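Local coordinates for myosin-17 (Arabidopsis thaliana, PDB 7KFL), which probably recruits cargo through its globular tail, the cargo-binding domain of a plant class XI myosin motor, at residues C185-R190 / L259-C264; E263-S268 / S339-D344. All blocks are in the same frame, centred on the assembly; numbering follows the deposited sequence.

Contact 1: residues C185-R190 / L259-C264; sequences CIQAPR and LLRREC
I186 and P189 carry the apolar part of this contact, in which the end of helix 150-186 and the short helix 188-191 meet the link that follows helix 236-260. The methyl CG2 of I186 sits over one face of the R261 guanidinium, near its rim, 3.6 Å from R261 NE; the outstretched R261 chain passes across I186 almost perpendicularly, bringing its flat end to this methyl. C264 SG lies 4.0 Å from I186 CG2 and is even nearer the I186 carbonyl oxygen. In the short helix 188-191, P189 CB packs on E263, 3.6 Å from E263 CG and 3.5 Å from E263 O.

The charged groups stay slightly apart. With CG held between its backbone N and carbonyl carbon (chi1 65°) and the chain bent at chi2, E263 places OE2 3.5 Å from R190 CD, a methylene contact, while R190 NE remains 4.7 Å from E263 OE2. The guanidinium of R190 and this carboxylate are turned 52° from each other. With an alanine at R261, the I186 methyl would probably lose the flat group that it covers.

No hydrogen bond joins the two segments, so methyl, ring and methylene contacts hold them together at this surface site, and the charges, not in direct contact across the segments, probably add only a longer-range attraction.

Contact 2: residues E263-S268 / S339-D344; sequences ECCSFS and STMYWD
C265 and W343 join the backbone entering helix 267-287 to the one leaving helix 332-341: W343 N donates to C265 O over 3.3 Å, in the carbonyl plane and with an N-H...O angle of 144°, while Y342 CA and S266 CA add CA-H...O contacts to C265 O and W343 O. The pairing lies in the DIL domain, within the helical globular tail, and ties the N-terminal end of helix 267-287 to the chain leaving helix 332-341. S266 takes the N-cap position of the former helix.

The W343 indole lies along the backbone of 263-266. Its first torsion (chi1 67°) sets CG between the backbone N and carbonyl carbon, which brings the ring back over S266. S266 CB makes a CH-pi contact over one face of the five-membered ring, 3.9 Å from its centroid, and E263 CA lies at the ring edge, 3.8 Å from W343 NE1. The polar partner of NE1 is R262, so the ring is held at its edge as well as by packing over its face.

C265 CB meets the methyl CE of M341 at 3.8 Å; the bend of the methionine at chi3 turns CE back to it.

F267, Y342 and D344 form the other cluster. F267 runs alongside both partners, all pointing the same way. The D344 carboxylate is nearly parallel to the F267 ring (4°) but displaced from its plane, with D344 OD2 3.5 Å from F267 CB; OD2 is also hydrogen-bonded to T349. The Y342 hydroxyl, bonded to K314 and T349, comes to the F267 ring at its edge and in its plane, with Y342 OH 3.5 Å from F267 CD2.

Contacts 1 and 2 have centres about 9 Å apart and share E263 and C264, which turn one side to 185-190 and continue into the backbone paired with 339-344. The link between helices 236-260 and 267-287 thus touches both helix 188-191 and the C-terminal end of helix 332-341. A direct bridge is the probable hydrogen bond of 2.9 Å from W343 NE1 to R262 O; R262 also makes a cation-pi contact with W343. M341 CE packs 3.4 Å from L259 O and 3.5 Å from R261 O. Contact 1 lies at the surface, whereas contact 2 is partly buried, and neither of them locates the cargo site.

Contact 1: residues C185-R190 / L259-C264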
ATOM      1  N   CYS A 185     -15.194 -13.863  -3.617  1.00 53.10           N
ATOM      2  CA  CYS A 185     -14.357 -14.968  -3.066  1.00 53.55           C
ATOM      3  C   CYS A 185     -14.981 -15.499  -1.767  1.00 54.06           C
ATOM      4  O   CYS A 185     -15.022 -16.727  -1.597  1.00 54.39           O
ATOM      5  CB  CYS A 185     -12.924 -14.525  -2.790  1.00 53.05           C
ATOM      6  SG  CYS A 185     -11.895 -14.385  -4.275  1.00 53.17           S
ATOM      7  N   ILE A 186     -15.449 -14.602  -0.895  1.00 55.43           N
ATOM      8  CA  ILE A 186     -15.996 -14.927   0.459  1.00 56.06           C
ATOM      9  C   ILE A 186     -17.426 -15.474   0.319  1.00 57.53           C
ATOM     10  O   ILE A 186     -17.867 -16.199   1.233  1.00 58.43           O
ATOM     11  CB  ILE A 186     -15.910 -13.692   1.383  1.00 56.08           C
ATOM     12  CG1 ILE A 186     -14.453 -13.288   1.628  1.00 55.92           C
ATOM     13  CG2 ILE A 186     -16.645 -13.921   2.696  1.00 56.50           C
ATOM     14  CD1 ILE A 186     -14.278 -11.897   2.199  1.00 55.92           C
ATOM     15  N   GLN A 187     -18.116 -15.162  -0.786  1.00 59.02           N
ATOM     16  CA  GLN A 187     -19.502 -15.629  -1.079  1.00 61.09           C
ATOM     17  C   GLN A 187     -19.479 -16.993  -1.785  1.00 61.79           C
ATOM     18  O   GLN A 187     -20.575 -17.522  -2.052  1.00 61.46           O
ATOM     19  CB  GLN A 187     -20.245 -14.613  -1.949  1.00 62.96           C
ATOM     20  CG  GLN A 187     -20.766 -13.407  -1.181  1.00 64.81           C
ATOM     21  CD  GLN A 187     -21.336 -12.360  -2.110  1.00 66.92           C
ATOM     22  OE1 GLN A 187     -22.143 -12.659  -2.988  1.00 68.85           O
ATOM     23  NE2 GLN A 187     -20.918 -11.117  -1.926  1.00 67.35           N
ATOM     24  N   ALA A 188     -18.290 -17.540  -2.069  1.00 62.56           N
ATOM     25  CA  ALA A 188     -18.085 -18.804  -2.818  1.00 63.39           C
ATOM     26  C   ALA A 188     -18.839 -19.957  -2.156  1.00 64.98           C
ATOM     27  O   ALA A 188     -19.464 -20.749  -2.858  1.00 65.47           O
ATOM     28  CB  ALA A 188     -16.610 -19.102  -2.951  1.00 62.92           C
ATOM     29  N   PRO A 189     -18.805 -20.110  -0.810  1.00 66.10           N
ATOM     30  CA  PRO A 189     -19.609 -21.127  -0.131  1.00 67.78           C
ATOM     31  C   PRO A 189     -21.111 -20.974  -0.417  1.00 70.39           C
ATOM     32  O   PRO A 189     -21.749 -21.966  -0.706  1.00 72.32           O
ATOM     33  CB  PRO A 189     -19.305 -20.888   1.356  1.00 67.28           C
ATOM     34  CG  PRO A 189     -17.932 -20.266   1.338  1.00 66.23           C
ATOM     35  CD  PRO A 189     -17.981 -19.344   0.138  1.00 65.94           C
ATOM     36  N   ARG A 190     -21.625 -19.742  -0.347  1.00 73.50           N
ATOM     37  CA  ARG A 190     -23.064 -19.416  -0.552  1.00 77.72           C
ATOM     38  C   ARG A 190     -23.413 -19.526  -2.043  1.00 80.55           C
ATOM     39  O   ARG A 190     -24.561 -19.911  -2.344  1.00 81.75           O
ATOM     40  CB  ARG A 190     -23.382 -18.025   0.006  1.00 79.09           C
ATOM     41  CG  ARG A 190     -23.456 -17.974   1.526  1.00 80.03           C
ATOM     42  CD  ARG A 190     -23.526 -16.556   2.065  1.00 81.37           C
ATOM     43  NE  ARG A 190     -24.689 -15.829   1.569  1.00 82.51           N
ATOM     44  CZ  ARG A 190     -25.930 -15.953   2.035  1.00 83.19           C
ATOM     45  NH1 ARG A 190     -26.201 -16.786   3.027  1.00 83.63           N
ATOM     46  NH2 ARG A 190     -26.906 -15.238   1.501  1.00 84.22           N
ATOM     47  N   LEU A 259     -13.519 -16.435  10.743  1.00 56.18           N
ATOM     48  CA  LEU A 259     -13.915 -16.239  12.164  1.00 56.89           C
ATOM     49  C   LEU A 259     -15.418 -15.954  12.274  1.00 56.81           C
ATOM     50  O   LEU A 259     -16.006 -16.374  13.287  1.00 57.59           O
ATOM     51  CB  LEU A 259     -13.114 -15.081  12.769  1.00 57.24           C
ATOM     52  CG  LEU A 259     -11.594 -15.236  12.788  1.00 57.33           C
ATOM     53  CD1 LEU A 259     -10.956 -14.021  13.444  1.00 57.86           C
ATOM     54  CD2 LEU A 259     -11.166 -16.507  13.505  1.00 57.54           C
ATOM     55  N   LEU A 260     -16.007 -15.259  11.293  1.00 55.99           N
ATOM     56  CA  LEU A 260     -17.366 -14.658  11.406  1.00 56.87           C
ATOM     57  C   LEU A 260     -18.394 -15.390  10.531  1.00 57.02           C
ATOM     58  O   LEU A 260     -19.593 -15.306  10.867  1.00 56.94           O
ATOM     59  CB  LEU A 260     -17.283 -13.176  11.028  1.00 57.16           C
ATOM     60  CG  LEU A 260     -16.408 -12.306  11.932  1.00 57.30           C
ATOM     61  CD1 LEU A 260     -16.548 -10.839  11.561  1.00 57.31           C
ATOM     62  CD2 LEU A 260     -16.748 -12.515  13.401  1.00 57.83           C
ATOM     63  N   ARG A 261     -17.967 -16.055   9.452  1.00 57.07           N
ATOM     64  CA  ARG A 261     -18.871 -16.806   8.536  1.00 56.91           C
ATOM     65  C   ARG A 261     -18.682 -18.310   8.758  1.00 57.83           C
ATOM     66  O   ARG A 261     -17.573 -18.814   8.485  1.00 57.24           O
ATOM     67  CB  ARG A 261     -18.605 -16.439   7.075  1.00 55.87           C
ATOM     68  CG  ARG A 261     -18.682 -14.948   6.787  1.00 55.42           C
ATOM     69  CD  ARG A 261     -19.026 -14.692   5.334  1.00 55.26           C
ATOM     70  NE  ARG A 261     -19.246 -13.282   5.063  1.00 54.62           N
ATOM     71  CZ  ARG A 261     -19.877 -12.799   3.997  1.00 55.10           C
ATOM     72  NH1 ARG A 261     -20.367 -13.612   3.075  1.00 55.64           N
ATOM     73  NH2 ARG A 261     -20.018 -11.493   3.858  1.00 55.45           N
ATOM     74  N   ARG A 262     -19.730 -18.986   9.238  1.00 59.51           N
ATOM     75  CA  ARG A 262     -19.751 -20.449   9.496  1.00 60.57           C
ATOM     76  C   ARG A 262     -19.385 -21.180   8.199  1.00 59.37           C
ATOM     77  O   ARG A 262     -18.469 -22.026   8.240  1.00 58.04           O
ATOM     78  CB  ARG A 262     -21.125 -20.864  10.033  1.00 63.70           C
ATOM     79  CG  ARG A 262     -21.213 -22.307  10.511  1.00 65.71           C
ATOM     80  CD  ARG A 262     -21.781 -23.240   9.456  1.00 67.79           C
ATOM     81  NE  ARG A 262     -22.016 -24.586   9.967  1.00 69.61           N
ATOM     82  CZ  ARG A 262     -22.543 -25.584   9.264  1.00 70.44           C
ATOM     83  NH1 ARG A 262     -22.900 -25.400   8.002  1.00 70.81           N
ATOM     84  NH2 ARG A 262     -22.712 -26.769   9.827  1.00 70.81           N
ATOM     85  N   GLU A 263     -20.043 -20.816   7.091  1.00 58.76           N
ATOM     86  CA  GLU A 263     -19.919 -21.470   5.758  1.00 58.19           C
ATOM     87  C   GLU A 263     -18.482 -21.380   5.218  1.00 57.75           C
ATOM     88  O   GLU A 263     -18.122 -22.255   4.406  1.00 58.40           O
ATOM     89  CB  GLU A 263     -20.906 -20.870   4.751  1.00 58.46           C
ATOM     90  CG  GLU A 263     -20.654 -19.410   4.404  1.00 58.67           C
ATOM     91  CD  GLU A 263     -21.364 -18.398   5.286  1.00 59.42           C
ATOM     92  OE1 GLU A 263     -21.712 -18.753   6.432  1.00 59.75           O
ATOM     93  OE2 GLU A 263     -21.566 -17.254   4.825  1.00 59.14           O
ATOM     94  N   CYS A 264     -17.704 -20.365   5.618  1.00 56.95           N
ATOM     95  CA  CYS A 264     -16.288 -20.174   5.191  1.00 56.21           C
ATOM     96  C   CYS A 264     -15.349 -21.039   6.041  1.00 56.32           C
ATOM     97  O   CYS A 264     -14.197 -21.242   5.620  1.00 55.40           O
ATOM     98  CB  CYS A 264     -15.855 -18.718   5.298  1.00 55.35           C
ATOM     99  SG  CYS A 264     -16.811 -17.602   4.240  1.00 55.01           S
TER

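Contact 2: residues E263-S268 / S339-D344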
ATOM      1  N   GLU A 263     -20.043 -20.816   7.091  1.00 58.76           N
ATOM      2  CA  GLU A 263     -19.919 -21.470   5.758  1.00 58.19           C
ATOM      3  C   GLU A 263     -18.482 -21.380   5.218  1.00 57.75           C
ATOM      4  O   GLU A 263     -18.122 -22.255   4.406  1.00 58.40           O
ATOM      5  CB  GLU A 263     -20.906 -20.870   4.751  1.00 58.46           C
ATOM      6  CG  GLU A 263     -20.654 -19.410   4.404  1.00 58.67           C
ATOM      7  CD  GLU A 263     -21.364 -18.398   5.286  1.00 59.42           C
ATOM      8  OE1 GLU A 263     -21.712 -18.753   6.432  1.00 59.75           O
ATOM      9  OE2 GLU A 263     -21.566 -17.254   4.825  1.00 59.14           O
ATOM     10  N   CYS A 264     -17.704 -20.365   5.618  1.00 56.95           N
ATOM     11  CA  CYS A 264     -16.288 -20.174   5.191  1.00 56.21           C
ATOM     12  C   CYS A 264     -15.349 -21.039   6.041  1.00 56.32           C
ATOM     13  O   CYS A 264     -14.197 -21.242   5.620  1.00 55.40           O
ATOM     14  CB  CYS A 264     -15.855 -18.718   5.298  1.00 55.35           C
ATOM     15  SG  CYS A 264     -16.811 -17.602   4.240  1.00 55.01           S
ATOM     16  N   CYS A 265     -15.823 -21.522   7.191  1.00 57.78           N
ATOM     17  CA  CYS A 265     -15.040 -22.340   8.154  1.00 58.67           C
ATOM     18  C   CYS A 265     -15.281 -23.827   7.861  1.00 59.01           C
ATOM     19  O   CYS A 265     -15.773 -24.542   8.748  1.00 60.67           O
ATOM     20  CB  CYS A 265     -15.403 -21.968   9.587  1.00 59.44           C
ATOM     21  SG  CYS A 265     -14.013 -22.139  10.736  1.00 61.07           S
ATOM     22  N   SER A 266     -14.949 -24.264   6.642  1.00 58.92           N
ATOM     23  CA  SER A 266     -15.133 -25.655   6.148  1.00 58.53           C
ATOM     24  C   SER A 266     -13.847 -26.141   5.474  1.00 58.42           C
ATOM     25  O   SER A 266     -12.960 -25.309   5.208  1.00 57.77           O
ATOM     26  CB  SER A 266     -16.309 -25.751   5.209  1.00 58.03           C
ATOM     27  OG  SER A 266     -16.104 -24.957   4.049  1.00 57.20           O
ATOM     28  N   PHE A 267     -13.760 -27.446   5.214  1.00 59.40           N
ATOM     29  CA  PHE A 267     -12.625 -28.080   4.498  1.00 59.87           C
ATOM     30  C   PHE A 267     -12.615 -27.589   3.048  1.00 59.67           C
ATOM     31  O   PHE A 267     -11.548 -27.145   2.575  1.00 59.61           O
ATOM     32  CB  PHE A 267     -12.715 -29.604   4.551  1.00 60.65           C
ATOM     33  CG  PHE A 267     -11.455 -30.289   4.093  1.00 61.57           C
ATOM     34  CD1 PHE A 267     -11.183 -30.447   2.742  1.00 61.90           C
ATOM     35  CD2 PHE A 267     -10.525 -30.747   5.013  1.00 62.03           C
ATOM     36  CE1 PHE A 267     -10.015 -31.064   2.323  1.00 62.22           C
ATOM     37  CE2 PHE A 267      -9.359 -31.365   4.591  1.00 62.59           C
ATOM     38  CZ  PHE A 267      -9.104 -31.520   3.247  1.00 62.57           C
ATOM     39  N   SER A 268     -13.772 -27.664   2.379  1.00 59.30           N
ATOM     40  CA  SER A 268     -13.958 -27.320   0.943  1.00 59.14           C
ATOM     41  C   SER A 268     -13.567 -25.857   0.700  1.00 58.37           C
ATOM     42  O   SER A 268     -12.955 -25.579  -0.351  1.00 58.82           O
ATOM     43  CB  SER A 268     -15.369 -27.599   0.482  1.00 59.68           C
ATOM     44  OG  SER A 268     -16.267 -26.599   0.941  1.00 60.10           O
ATOM     45  N   SER A 339     -11.891 -23.805  15.294  1.00 62.21           N
ATOM     46  CA  SER A 339     -11.995 -25.215  15.757  1.00 62.21           C
ATOM     47  C   SER A 339     -13.449 -25.589  16.074  1.00 62.20           C
ATOM     48  O   SER A 339     -13.854 -26.713  15.727  1.00 62.71           O
ATOM     49  CB  SER A 339     -11.101 -25.456  16.950  1.00 62.70           C
ATOM     50  OG  SER A 339      -9.733 -25.327  16.591  1.00 62.48           O
ATOM     51  N   THR A 340     -14.204 -24.695  16.720  1.00 62.65           N
ATOM     52  CA  THR A 340     -15.579 -24.956  17.230  1.00 63.28           C
ATOM     53  C   THR A 340     -16.624 -24.730  16.129  1.00 63.00           C
ATOM     54  O   THR A 340     -17.716 -25.312  16.242  1.00 63.52           O
ATOM     55  CB  THR A 340     -15.890 -24.093  18.459  1.00 63.35           C
ATOM     56  OG1 THR A 340     -15.652 -22.727  18.119  1.00 63.10           O
ATOM     57  CG2 THR A 340     -15.064 -24.478  19.666  1.00 63.90           C
ATOM     58  N   MET A 341     -16.310 -23.912  15.119  1.00 63.64           N
ATOM     59  CA  MET A 341     -17.240 -23.541  14.016  1.00 63.75           C
ATOM     60  C   MET A 341     -16.984 -24.422  12.783  1.00 63.07           C
ATOM     61  O   MET A 341     -17.846 -24.424  11.881  1.00 61.95           O
ATOM     62  CB  MET A 341     -17.070 -22.065  13.643  1.00 64.04           C
ATOM     63  CG  MET A 341     -18.335 -21.424  13.110  1.00 65.06           C
ATOM     64  SD  MET A 341     -18.239 -19.617  13.110  1.00 66.32           S
ATOM     65  CE  MET A 341     -16.938 -19.357  11.904  1.00 65.11           C
ATOM     66  N   TYR A 342     -15.855 -25.142  12.759  1.00 63.22           N
ATOM     67  CA  TYR A 342     -15.430 -26.051  11.661  1.00 63.53           C
ATOM     68  C   TYR A 342     -16.522 -27.090  11.380  1.00 65.04           C
ATOM     69  O   TYR A 342     -17.086 -27.647  12.339  1.00 66.33           O
ATOM     70  CB  TYR A 342     -14.113 -26.749  12.013  1.00 63.56           C
ATOM     71  CG  TYR A 342     -13.621 -27.717  10.967  1.00 63.90           C
ATOM     72  CD1 TYR A 342     -12.928 -27.274   9.852  1.00 63.91           C
ATOM     73  CD2 TYR A 342     -13.849 -29.078  11.087  1.00 64.18           C
ATOM     74  CE1 TYR A 342     -12.472 -28.155   8.884  1.00 64.15           C
ATOM     75  CE2 TYR A 342     -13.399 -29.973  10.131  1.00 64.84           C
ATOM     76  CZ  TYR A 342     -12.707 -29.511   9.025  1.00 64.72           C
ATOM     77  OH  TYR A 342     -12.260 -30.389   8.079  1.00 65.48           O
ATOM     78  N   TRP A 343     -16.799 -27.338  10.097  1.00 66.27           N
ATOM     79  CA  TRP A 343     -17.758 -28.362   9.602  1.00 67.89           C
ATOM     80  C   TRP A 343     -17.267 -28.887   8.247  1.00 68.06           C
ATOM     81  O   TRP A 343     -16.317 -28.300   7.703  1.00 68.06           O
ATOM     82  CB  TRP A 343     -19.176 -27.780   9.512  1.00 69.00           C
ATOM     83  CG  TRP A 343     -19.314 -26.714   8.471  1.00 70.07           C
ATOM     84  CD1 TRP A 343     -18.784 -25.458   8.510  1.00 70.05           C
ATOM     85  CD2 TRP A 343     -20.018 -26.813   7.219  1.00 71.05           C
ATOM     86  NE1 TRP A 343     -19.111 -24.769   7.375  1.00 70.59           N
ATOM     87  CE2 TRP A 343     -19.868 -25.573   6.564  1.00 70.53           C
ATOM     88  CE3 TRP A 343     -20.760 -27.820   6.591  1.00 71.60           C
ATOM     89  CZ2 TRP A 343     -20.431 -25.316   5.315  1.00 70.30           C
ATOM     90  CZ3 TRP A 343     -21.315 -27.566   5.355  1.00 71.67           C
ATOM     91  CH2 TRP A 343     -21.153 -26.330   4.728  1.00 71.07           C
ATOM     92  N   ASP A 344     -17.888 -29.948   7.725  1.00 69.11           N
ATOM     93  CA  ASP A 344     -17.418 -30.652   6.502  1.00 69.31           C
ATOM     94  C   ASP A 344     -18.538 -31.549   5.955  1.00 70.57           C
ATOM     95  O   ASP A 344     -18.730 -32.652   6.498  1.00 72.88           O
ATOM     96  CB  ASP A 344     -16.140 -31.437   6.814  1.00 68.54           C
ATOM     97  CG  ASP A 344     -15.396 -31.942   5.592  1.00 68.00           C
ATOM     98  OD1 ASP A 344     -15.910 -31.762   4.474  1.00 68.46           O
ATOM     99  OD2 ASP A 344     -14.308 -32.514   5.773  1.00 67.73           O
TER